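Local coordinates for protein uracil-DNA glycosylase (Epstein-Barr virus, PDB 6LYJ) that is a viral member of the uracil-DNA glycosylase superfamily, an alpha/beta protein built round a four-stranded parallel sheet flanked by helices, at residues A[32-37]-A[81-86]; A[38-43]-A[171-176]; A[70-75]-A[165-170]; A[187-192]-A[199-204]. All blocks are in the same frame, centred on the assembly; numbering follows the deposited sequence.

Interaction 1: residues A[32-37]-A[81-86]; sequences DLWLDF and SDIKVV
F37 and S81 mark where the two backbones come closest, their CA atoms 7.6 Å apart; from there residues 81-86 run from a short 3-10 turn through a loop into the strand, leaving the helical turn of 32-37 behind. With the main chains this well separated, the contact is made by side chains, and its one close meeting joins W34 and I83. The CD1 methyl of I83 lies 3.6 Å from CZ2 of W34 and 4.1 Å from CH2 of W34, so a single methyl meets the six-membered part of the indole on the side far from the helix. It comes in obliquely to the ring, and the two side chains cross at about a right angle. In I83 the longer branch, CG1, lies anti to the carbonyl carbon (chi1 -69°), and this sends CD1 to the indole.

In this alpha/beta fold, strand 85-89 is an inner strand of the parallel sheet, and I83 stands just ahead of it, where its side chain also touches L146 of the neighbouring strand and L178 of helix 167-181. W34 belongs to the N-terminal helix 32-38, and its ring also meets W74 edge-to-face.

One turn further along, F37 sits at the more exposed margin. With CG anti to the backbone N (chi1 -176°), its ring is turned towards residues 81-86, yet CD1 of F37 comes no nearer than 4.3 Å to OG of S81, a loose approach oblique to the phenyl ring. L178 and R181 of helix 167-181 touch the same phenyl ring, as does P80.

Interaction 2: residues A[38-43]-A[171-176]; sequences LQLSPI and TDHVIS
L38 and V174 are the residues whose CA atoms lie nearest across this contact, 7.4 Å apart, where the end of helix 32-38 comes beside the middle of helix 167-181. Beyond L38 the chain turns out of the helix through Q39, whose phi is positive, and runs on through L40 towards the next helix. L38 points its side chain at the long helix, but CD2 of L38 stays 4.3 Å from CG2 of V174, a light apolar touch between two buried residues. The closer meeting is that of L40 with H173. One methyl, CD2 of L40, is 3.8 Å from CD2 of H173 and equally far from its NE2, oblique to the imidazole, while the two side chains lie alongside one another, running in opposite senses.

This is the link between two successive helices, 32-38 and 42-59, laid against helix 167-181. S41 holds the N-cap position of helix 42-59, its OG bonded to the backbone N of F44, and the F44 ring meets H173 edge-to-face.

A bridging water adds the polar element. It donates to the carbonyl O of L38 at 2.6 Å, and lies in the imidazole plane at the ring edge, 2.8 Å from NE2 of H173. CG of H173 is anti to its backbone N (chi1 -177°), which carries the ring across the gap to this water. Through it the last turn of helix 32-38 is linked to helix 167-181. Deeper in, V174 rests on L148 of strand 145-149.

Interaction 3: residues A[70-75]-A[165-170]; sequences MCMAWA and IGWAWF
M72 and W167 meet in the tight part of this contact, which is wholly apolar and buried. The terminal CE of M72 lies 3.9 Å from CZ3 of W167 and equally far from its CH2, an oblique approach to the outer corner of the indole. A bend at chi2 (-59°) of M72 brings the methyl round to that corner. The same CE is 4.3 Å from CE2 of F170, so one methyl sits beside two aromatic rings. W74 adds a ring-to-ring touch: its CZ2 is 4.1 Å from CE2 of F170, each atom near the plane of the other ring, so the two rings meet by their edges and do not stack.

Packing slackens at C71, whose side chain faces residues 165-170 but stays 4.7 Å off, and the starts of both segments are partly exposed. On the loop side a type I turn from M70 to A73 shapes the chain, and NE1 of W74 makes a weak bond to O of C71.

W167, whose NE1 is bonded to OG1 of T153, also touches V51 and V55 of helix 42-59. F170 leans on L38 of helix 32-38, and W74 touches L146 and L148 of strand 145-149.

Interaction 4: residues A[187-192]-A[199-204]; sequences FMLWGA and SLINSK
Apolar packing dominates here, with I201 meeting F187 and L189 on the strand; the CA atoms of F187 and I201 are 8.3 Å apart. CD1 of I201 comes to 3.5 Å from CD2 of F187, near the root of the phenyl ring. The same methyl reaches CD1 of L189 at 4.1 Å, the two branched side chains meeting tip to tip.

A CH-pi contact makes up the second kind. CG2 of I201 stands over one face of the F187 ring, 3.9 Å from the centroid and 20° off the normal, displaced towards the rim. Both branches of the isoleucine are therefore used at once: CG2, anti to the backbone N, covers the ring face, while CG1, beside that N (chi1 -56°), carries CD1 back towards the base of the ring and to L189.

Hydrogen bonding lies within the loop and between the loop and helix 167-181. OD1 of N202 accepts from the backbone N of K204 at 3.0 Å, with the donor tilted 23° from the carbonyl plane; this is an Asx turn, which bends the chain immediately after I201. The backbone N of the same asparagine is bonded to OG of S179 in helix 167-181.

The loop lies in the crossover between parallel strands 186-190 and 207-211, and I201 also touches I175 of helix 167-181 and V208 of the next strand. Across the two segments the chemistry is thus entirely hydrophobic: a single isoleucine packs between strand 186-190 and helix 167-181, and the hydrogen bonds described are made by the neighbouring N202, not by I201.

Overall arrangement
Along the chain, interactions 1 and 2 interleave, as do 1 and 3; interaction 3 falls between the two segments of interaction 2, and interaction 4 follows all three. Helix 167-181 supplies a segment to interactions 2 and 3, whose centres are about 11 Å apart, and also touches residues of 1 and 4. Interaction 1 lies about 12 Å from interaction 2, centre to centre, and meets it through W34 and V174. Interactions 1 and 4 share the parallel sheet, joined between neighbouring strands 85-89 and 186-190, their centres about 18 Å apart. Helices 32-38 and 42-59 pack against helix 167-181, and W34 also reaches strand 145-149, so distant parts of the sequence meet in one compact domain.

Interaction 1: residues A[32-37]-A[81-86]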
# COMPACT_ATOMS: atom_id res chain seq x y z
N ASP A 32 -10.94 -24.07 -0.28
CA ASP A 32 -12.31 -24.56 -0.29
C ASP A 32 -13.18 -23.78 0.70
O ASP A 32 -14.37 -23.55 0.44
CB ASP A 32 -12.34 -26.05 0.05
CG ASP A 32 -11.70 -26.90 -1.03
OD1 ASP A 32 -11.86 -26.58 -2.23
OD2 ASP A 32 -11.02 -27.89 -0.68
N LEU A 33 -12.62 -23.39 1.85
CA LEU A 33 -13.41 -22.62 2.81
C LEU A 33 -13.84 -21.28 2.22
O LEU A 33 -14.95 -20.82 2.47
CB LEU A 33 -12.60 -22.41 4.09
CG LEU A 33 -12.57 -23.60 5.04
CD1 LEU A 33 -11.52 -23.38 6.10
CD2 LEU A 33 -13.93 -23.84 5.67
N TRP A 34 -12.98 -20.67 1.40
CA TRP A 34 -13.36 -19.41 0.76
C TRP A 34 -14.40 -19.63 -0.33
O TRP A 34 -15.29 -18.78 -0.51
CB TRP A 34 -12.12 -18.70 0.21
CG TRP A 34 -11.55 -17.76 1.22
CD1 TRP A 34 -10.63 -18.05 2.19
CD2 TRP A 34 -11.88 -16.38 1.39
NE1 TRP A 34 -10.36 -16.93 2.94
CE2 TRP A 34 -11.12 -15.89 2.47
CE3 TRP A 34 -12.75 -15.50 0.73
CZ2 TRP A 34 -11.19 -14.57 2.90
CZ3 TRP A 34 -12.82 -14.19 1.16
CH2 TRP A 34 -12.05 -13.74 2.23
N LEU A 35 -14.30 -20.72 -1.08
CA LEU A 35 -15.35 -21.03 -2.05
C LEU A 35 -16.69 -21.22 -1.35
O LEU A 35 -17.71 -20.70 -1.80
CB LEU A 35 -14.98 -22.28 -2.85
CG LEU A 35 -13.77 -22.11 -3.78
CD1 LEU A 35 -13.41 -23.44 -4.44
CD2 LEU A 35 -14.02 -21.03 -4.83
N ASP A 36 -16.70 -21.96 -0.23
CA ASP A 36 -17.92 -22.10 0.56
C ASP A 36 -18.42 -20.75 1.06
O ASP A 36 -19.62 -20.48 1.07
CB ASP A 36 -17.69 -23.06 1.73
CG ASP A 36 -17.34 -24.47 1.28
OD1 ASP A 36 -17.67 -24.82 0.13
OD2 ASP A 36 -16.75 -25.22 2.08
N PHE A 37 -17.49 -19.89 1.51
CA PHE A 37 -17.87 -18.60 2.08
C PHE A 37 -18.46 -17.67 1.03
O PHE A 37 -19.45 -16.98 1.30
CB PHE A 37 -16.64 -17.97 2.73
CG PHE A 37 -16.92 -16.67 3.43
CD1 PHE A 37 -17.47 -16.66 4.71
CD2 PHE A 37 -16.61 -15.46 2.83
CE1 PHE A 37 -17.72 -15.47 5.36
CE2 PHE A 37 -16.85 -14.26 3.48
CZ PHE A 37 -17.40 -14.27 4.75
N SER A 81 -14.79 -17.26 8.18
CA SER A 81 -15.75 -16.94 9.23
C SER A 81 -15.09 -16.36 10.47
O SER A 81 -15.77 -15.74 11.29
CB SER A 81 -16.55 -18.19 9.61
OG SER A 81 -17.44 -18.57 8.57
N ASP A 82 -13.78 -16.56 10.63
CA ASP A 82 -13.04 -16.08 11.79
C ASP A 82 -12.36 -14.74 11.55
O ASP A 82 -11.61 -14.27 12.42
CB ASP A 82 -12.01 -17.12 12.22
CG ASP A 82 -12.65 -18.42 12.68
OD1 ASP A 82 -13.78 -18.37 13.20
OD2 ASP A 82 -12.01 -19.48 12.53
N ILE A 83 -12.57 -14.11 10.40
CA ILE A 83 -11.95 -12.82 10.11
C ILE A 83 -12.52 -11.76 11.04
O ILE A 83 -13.74 -11.66 11.23
CB ILE A 83 -12.14 -12.45 8.63
CG1 ILE A 83 -11.32 -13.39 7.75
CG2 ILE A 83 -11.78 -10.98 8.40
CD1 ILE A 83 -11.65 -13.30 6.29
N LYS A 84 -11.63 -10.99 11.66
CA LYS A 84 -11.99 -9.94 12.61
C LYS A 84 -11.55 -8.55 12.18
O LYS A 84 -12.14 -7.57 12.62
CB LYS A 84 -11.38 -10.22 14.00
CG LYS A 84 -11.86 -11.49 14.66
CD LYS A 84 -10.98 -11.85 15.85
CE LYS A 84 -11.44 -13.13 16.52
NZ LYS A 84 -10.57 -13.51 17.67
N VAL A 85 -10.50 -8.44 11.37
CA VAL A 85 -9.98 -7.16 10.90
C VAL A 85 -9.62 -7.31 9.43
O VAL A 85 -8.98 -8.29 9.04
CB VAL A 85 -8.75 -6.70 11.72
CG1 VAL A 85 -8.26 -5.34 11.21
CG2 VAL A 85 -9.08 -6.61 13.20
N VAL A 86 -10.03 -6.34 8.62
CA VAL A 86 -9.68 -6.27 7.21
C VAL A 86 -8.85 -5.02 7.00
O VAL A 86 -9.28 -3.91 7.36
CB VAL A 86 -10.92 -6.27 6.30
CG1 VAL A 86 -10.50 -6.15 4.84
CG2 VAL A 86 -11.73 -7.54 6.51

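Interaction 2: residues A[38-43]-A[171-176]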
# COMPACT_ATOMS: atom_id res chain seq x y z
N LEU A 38 -17.87 -17.62 -0.16
CA LEU A 38 -18.31 -16.66 -1.16
C LEU A 38 -19.59 -17.10 -1.87
O LEU A 38 -20.39 -16.24 -2.25
CB LEU A 38 -17.21 -16.42 -2.19
CG LEU A 38 -15.90 -15.80 -1.68
CD1 LEU A 38 -14.86 -15.76 -2.79
CD2 LEU A 38 -16.14 -14.41 -1.10
N GLN A 39 -19.80 -18.40 -2.01
CA GLN A 39 -20.97 -18.94 -2.71
C GLN A 39 -21.12 -18.29 -4.08
O GLN A 39 -22.18 -17.78 -4.45
CB GLN A 39 -22.24 -18.77 -1.88
CG GLN A 39 -22.21 -19.46 -0.53
CD GLN A 39 -22.23 -20.97 -0.65
OE1 GLN A 39 -22.87 -21.53 -1.53
NE2 GLN A 39 -21.52 -21.64 0.25
N LEU A 40 -20.03 -18.30 -4.85
CA LEU A 40 -20.01 -17.60 -6.13
C LEU A 40 -20.99 -18.24 -7.10
O LEU A 40 -21.00 -19.46 -7.28
CB LEU A 40 -18.60 -17.61 -6.72
CG LEU A 40 -17.49 -16.89 -5.95
CD1 LEU A 40 -16.17 -17.06 -6.67
CD2 LEU A 40 -17.82 -15.41 -5.80
N SER A 41 -21.83 -17.41 -7.72
CA SER A 41 -22.71 -17.90 -8.77
C SER A 41 -21.87 -18.47 -9.92
O SER A 41 -20.68 -18.17 -10.03
CB SER A 41 -23.61 -16.77 -9.27
OG SER A 41 -22.86 -15.76 -9.91
N PRO A 42 -22.47 -19.30 -10.77
CA PRO A 42 -21.72 -19.81 -11.93
C PRO A 42 -21.12 -18.72 -12.80
O PRO A 42 -19.96 -18.84 -13.22
CB PRO A 42 -22.78 -20.62 -12.69
CG PRO A 42 -23.70 -21.11 -11.61
CD PRO A 42 -23.78 -19.97 -10.62
N ILE A 43 -21.86 -17.64 -13.06
CA ILE A 43 -21.31 -16.56 -13.88
C ILE A 43 -20.17 -15.85 -13.16
O ILE A 43 -19.16 -15.48 -13.78
CB ILE A 43 -22.43 -15.58 -14.31
CG1 ILE A 43 -21.94 -14.70 -15.46
CG2 ILE A 43 -22.92 -14.73 -13.14
CD1 ILE A 43 -21.72 -15.44 -16.77
N THR A 171 -12.19 -8.25 -5.74
CA THR A 171 -11.93 -7.84 -4.36
C THR A 171 -13.04 -6.95 -3.81
O THR A 171 -13.33 -7.01 -2.61
CB THR A 171 -10.56 -7.15 -4.25
OG1 THR A 171 -10.46 -6.08 -5.19
CG2 THR A 171 -9.45 -8.16 -4.51
N ASP A 172 -13.68 -6.13 -4.66
CA ASP A 172 -14.89 -5.43 -4.25
C ASP A 172 -15.94 -6.42 -3.76
O ASP A 172 -16.57 -6.22 -2.71
CB ASP A 172 -15.46 -4.61 -5.41
CG ASP A 172 -14.78 -3.26 -5.57
OD1 ASP A 172 -13.87 -2.92 -4.78
OD2 ASP A 172 -15.17 -2.53 -6.51
N HIS A 173 -16.16 -7.49 -4.53
CA HIS A 173 -17.17 -8.47 -4.14
C HIS A 173 -16.78 -9.15 -2.83
O HIS A 173 -17.63 -9.38 -1.96
CB HIS A 173 -17.36 -9.50 -5.26
CG HIS A 173 -18.44 -10.51 -4.98
ND1 HIS A 173 -19.78 -10.19 -5.01
CD2 HIS A 173 -18.37 -11.83 -4.71
CE1 HIS A 173 -20.49 -11.28 -4.75
NE2 HIS A 173 -19.65 -12.28 -4.56
N VAL A 174 -15.49 -9.46 -2.66
CA VAL A 174 -15.00 -10.05 -1.42
C VAL A 174 -15.29 -9.12 -0.24
O VAL A 174 -15.75 -9.57 0.82
CB VAL A 174 -13.50 -10.36 -1.52
CG1 VAL A 174 -12.93 -10.67 -0.14
CG2 VAL A 174 -13.26 -11.53 -2.46
N ILE A 175 -15.02 -7.83 -0.40
CA ILE A 175 -15.29 -6.87 0.68
C ILE A 175 -16.77 -6.85 1.02
O ILE A 175 -17.17 -6.88 2.19
CB ILE A 175 -14.77 -5.47 0.29
CG1 ILE A 175 -13.24 -5.48 0.18
CG2 ILE A 175 -15.24 -4.42 1.30
CD1 ILE A 175 -12.66 -4.25 -0.50
N SER A 176 -17.61 -6.79 -0.02
CA SER A 176 -19.06 -6.77 0.18
C SER A 176 -19.52 -8.00 0.94
O SER A 176 -20.33 -7.91 1.87
CB SER A 176 -19.77 -6.67 -1.17
OG SER A 176 -19.52 -5.43 -1.80
O HOH W 1 -21.01 -14.76 -4.28

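Interaction 3: residues A[70-75]-A[165-170]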
# COMPACT_ATOMS: atom_id res chain seq x y z
N MET A 70 0.85 -18.00 -5.05
CA MET A 70 0.93 -17.09 -3.92
C MET A 70 -0.05 -15.93 -4.01
O MET A 70 -0.19 -15.20 -3.02
CB MET A 70 2.36 -16.54 -3.78
CG MET A 70 3.40 -17.58 -3.40
SD MET A 70 3.06 -18.37 -1.81
CE MET A 70 3.19 -16.96 -0.70
N CYS A 71 -0.73 -15.73 -5.14
CA CYS A 71 -1.59 -14.56 -5.24
C CYS A 71 -2.84 -14.68 -4.37
O CYS A 71 -3.50 -13.66 -4.14
CB CYS A 71 -2.00 -14.30 -6.70
SG CYS A 71 -3.20 -15.44 -7.43
N MET A 72 -3.16 -15.88 -3.88
CA MET A 72 -4.25 -16.07 -2.92
C MET A 72 -3.75 -16.41 -1.52
O MET A 72 -4.52 -16.93 -0.71
CB MET A 72 -5.21 -17.15 -3.40
CG MET A 72 -5.85 -16.88 -4.75
SD MET A 72 -6.81 -15.35 -4.79
CE MET A 72 -7.38 -15.34 -6.49
N ALA A 73 -2.47 -16.15 -1.23
CA ALA A 73 -1.94 -16.49 0.09
C ALA A 73 -2.71 -15.79 1.20
O ALA A 73 -2.88 -16.35 2.29
CB ALA A 73 -0.45 -16.13 0.18
N TRP A 74 -3.21 -14.58 0.93
CA TRP A 74 -3.99 -13.82 1.91
C TRP A 74 -5.24 -14.57 2.38
O TRP A 74 -5.81 -14.21 3.41
CB TRP A 74 -4.42 -12.49 1.31
CG TRP A 74 -5.16 -12.64 0.01
CD1 TRP A 74 -4.63 -12.68 -1.24
CD2 TRP A 74 -6.58 -12.83 -0.15
NE1 TRP A 74 -5.62 -12.85 -2.18
CE2 TRP A 74 -6.82 -12.95 -1.53
CE3 TRP A 74 -7.65 -12.89 0.74
CZ2 TRP A 74 -8.10 -13.14 -2.05
CZ3 TRP A 74 -8.93 -13.08 0.22
CH2 TRP A 74 -9.14 -13.20 -1.16
N ALA A 75 -5.67 -15.59 1.64
CA ALA A 75 -6.88 -16.32 1.99
C ALA A 75 -6.61 -17.61 2.75
O ALA A 75 -7.56 -18.29 3.13
CB ALA A 75 -7.69 -16.62 0.73
N ILE A 165 -7.59 -5.42 -15.14
CA ILE A 165 -7.80 -6.74 -15.73
C ILE A 165 -8.91 -7.50 -15.03
O ILE A 165 -9.20 -8.65 -15.40
CB ILE A 165 -6.50 -7.55 -15.74
CG1 ILE A 165 -6.07 -7.90 -14.31
CG2 ILE A 165 -5.41 -6.78 -16.46
CD1 ILE A 165 -4.89 -8.81 -14.25
N GLY A 166 -9.55 -6.91 -14.02
CA GLY A 166 -10.70 -7.51 -13.37
C GLY A 166 -10.51 -7.86 -11.91
O GLY A 166 -11.45 -8.37 -11.29
N TRP A 167 -9.33 -7.63 -11.32
CA TRP A 167 -9.16 -7.92 -9.90
C TRP A 167 -10.06 -7.05 -9.03
O TRP A 167 -10.55 -7.50 -7.99
CB TRP A 167 -7.70 -7.74 -9.48
CG TRP A 167 -6.76 -8.85 -9.90
CD1 TRP A 167 -5.58 -8.72 -10.56
CD2 TRP A 167 -6.94 -10.26 -9.67
NE1 TRP A 167 -5.01 -9.95 -10.77
CE2 TRP A 167 -5.82 -10.91 -10.23
CE3 TRP A 167 -7.93 -11.03 -9.06
CZ2 TRP A 167 -5.67 -12.30 -10.19
CZ3 TRP A 167 -7.78 -12.41 -9.02
CH2 TRP A 167 -6.66 -13.03 -9.58
N ALA A 168 -10.27 -5.79 -9.43
CA ALA A 168 -11.04 -4.87 -8.60
C ALA A 168 -12.48 -5.33 -8.42
O ALA A 168 -13.04 -5.22 -7.32
CB ALA A 168 -11.00 -3.46 -9.20
N TRP A 169 -13.09 -5.87 -9.48
CA TRP A 169 -14.42 -6.47 -9.34
C TRP A 169 -14.41 -7.58 -8.29
O TRP A 169 -15.29 -7.63 -7.42
CB TRP A 169 -14.89 -7.00 -10.69
CG TRP A 169 -15.93 -8.07 -10.57
CD1 TRP A 169 -17.27 -7.89 -10.40
CD2 TRP A 169 -15.71 -9.48 -10.57
NE1 TRP A 169 -17.91 -9.10 -10.31
CE2 TRP A 169 -16.97 -10.10 -10.41
CE3 TRP A 169 -14.58 -10.29 -10.69
CZ2 TRP A 169 -17.12 -11.48 -10.37
CZ3 TRP A 169 -14.73 -11.66 -10.65
CH2 TRP A 169 -15.99 -12.25 -10.49
N PHE A 170 -13.40 -8.44 -8.33
CA PHE A 170 -13.37 -9.59 -7.42
C PHE A 170 -13.17 -9.13 -5.98
O PHE A 170 -13.88 -9.59 -5.08
CB PHE A 170 -12.27 -10.57 -7.84
CG PHE A 170 -12.05 -11.68 -6.84
CD1 PHE A 170 -13.05 -12.60 -6.59
CD2 PHE A 170 -10.85 -11.80 -6.16
CE1 PHE A 170 -12.87 -13.63 -5.67
CE2 PHE A 170 -10.65 -12.83 -5.25
CZ PHE A 170 -11.66 -13.74 -5.00

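Interaction 4: residues A[187-192]-A[199-204]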
# COMPACT_ATOMS: atom_id res chain seq x y z
N PHE A 187 -12.71 -2.77 9.68
CA PHE A 187 -12.16 -2.45 8.36
C PHE A 187 -11.30 -1.21 8.48
O PHE A 187 -11.78 -0.15 8.90
CB PHE A 187 -13.27 -2.24 7.32
CG PHE A 187 -14.10 -3.46 7.05
CD1 PHE A 187 -15.08 -3.87 7.94
CD2 PHE A 187 -13.90 -4.21 5.90
CE1 PHE A 187 -15.85 -4.99 7.70
CE2 PHE A 187 -14.66 -5.34 5.65
CZ PHE A 187 -15.64 -5.73 6.55
N MET A 188 -10.02 -1.33 8.13
CA MET A 188 -9.07 -0.22 8.20
C MET A 188 -8.77 0.26 6.79
O MET A 188 -8.12 -0.45 6.01
CB MET A 188 -7.78 -0.64 8.93
CG MET A 188 -7.98 -1.16 10.35
SD MET A 188 -6.41 -1.59 11.12
CE MET A 188 -6.92 -2.13 12.75
N LEU A 189 -9.23 1.47 6.46
CA LEU A 189 -9.10 2.05 5.13
C LEU A 189 -8.17 3.26 5.22
O LEU A 189 -8.55 4.31 5.75
CB LEU A 189 -10.47 2.45 4.59
CG LEU A 189 -11.55 1.36 4.73
CD1 LEU A 189 -12.89 1.81 4.17
CD2 LEU A 189 -11.09 0.09 4.04
N TRP A 190 -6.95 3.12 4.69
CA TRP A 190 -5.92 4.15 4.77
C TRP A 190 -5.71 4.79 3.40
O TRP A 190 -5.32 4.10 2.45
CB TRP A 190 -4.61 3.56 5.28
CG TRP A 190 -4.73 2.86 6.60
CD1 TRP A 190 -5.53 3.21 7.64
CD2 TRP A 190 -4.02 1.68 7.01
NE1 TRP A 190 -5.37 2.32 8.68
CE2 TRP A 190 -4.45 1.38 8.32
CE3 TRP A 190 -3.07 0.85 6.39
CZ2 TRP A 190 -3.95 0.28 9.03
CZ3 TRP A 190 -2.59 -0.24 7.10
CH2 TRP A 190 -3.03 -0.51 8.41
N GLY A 191 -5.93 6.10 3.31
CA GLY A 191 -5.76 6.81 2.06
C GLY A 191 -7.03 6.84 1.23
O GLY A 191 -8.05 6.22 1.54
N ALA A 192 -6.96 7.59 0.12
CA ALA A 192 -8.14 7.82 -0.70
C ALA A 192 -8.60 6.55 -1.41
O ALA A 192 -9.81 6.28 -1.47
CB ALA A 192 -7.87 8.94 -1.72
N SER A 199 -18.05 2.62 1.05
CA SER A 199 -19.45 2.49 0.64
C SER A 199 -19.86 1.04 0.40
O SER A 199 -21.06 0.78 0.24
CB SER A 199 -19.70 3.33 -0.61
OG SER A 199 -18.91 2.87 -1.69
N LEU A 200 -18.91 0.11 0.35
CA LEU A 200 -19.22 -1.31 0.26
C LEU A 200 -19.54 -1.94 1.62
O LEU A 200 -20.07 -3.05 1.65
CB LEU A 200 -18.05 -2.07 -0.36
CG LEU A 200 -17.62 -1.70 -1.78
CD1 LEU A 200 -16.37 -2.47 -2.19
CD2 LEU A 200 -18.75 -1.97 -2.75
N ILE A 201 -19.25 -1.25 2.72
CA ILE A 201 -19.26 -1.85 4.05
C ILE A 201 -20.44 -1.31 4.84
O ILE A 201 -20.72 -0.11 4.81
CB ILE A 201 -17.93 -1.58 4.79
CG1 ILE A 201 -16.74 -2.07 3.97
CG2 ILE A 201 -17.95 -2.23 6.17
CD1 ILE A 201 -15.42 -1.42 4.35
N ASN A 202 -21.13 -2.20 5.54
CA ASN A 202 -22.24 -1.84 6.41
C ASN A 202 -21.66 -1.27 7.71
O ASN A 202 -21.31 -2.02 8.62
CB ASN A 202 -23.14 -3.05 6.66
CG ASN A 202 -24.37 -2.72 7.48
OD1 ASN A 202 -24.44 -1.69 8.16
ND2 ASN A 202 -25.37 -3.59 7.41
N SER A 203 -21.58 0.05 7.80
CA SER A 203 -20.95 0.69 8.95
C SER A 203 -21.83 0.71 10.19
O SER A 203 -21.41 1.26 11.22
CB SER A 203 -20.53 2.12 8.60
OG SER A 203 -21.64 2.90 8.18
N LYS A 204 -23.03 0.13 10.14
CA LYS A 204 -23.77 -0.13 11.37
C LYS A 204 -23.39 -1.47 12.00
O LYS A 204 -23.32 -1.57 13.23
CB LYS A 204 -25.28 -0.09 11.10
CG LYS A 204 -25.82 1.30 10.82
CD LYS A 204 -25.48 2.30 11.93
CE LYS A 204 -25.91 1.81 13.31
NZ LYS A 204 -27.38 1.89 13.52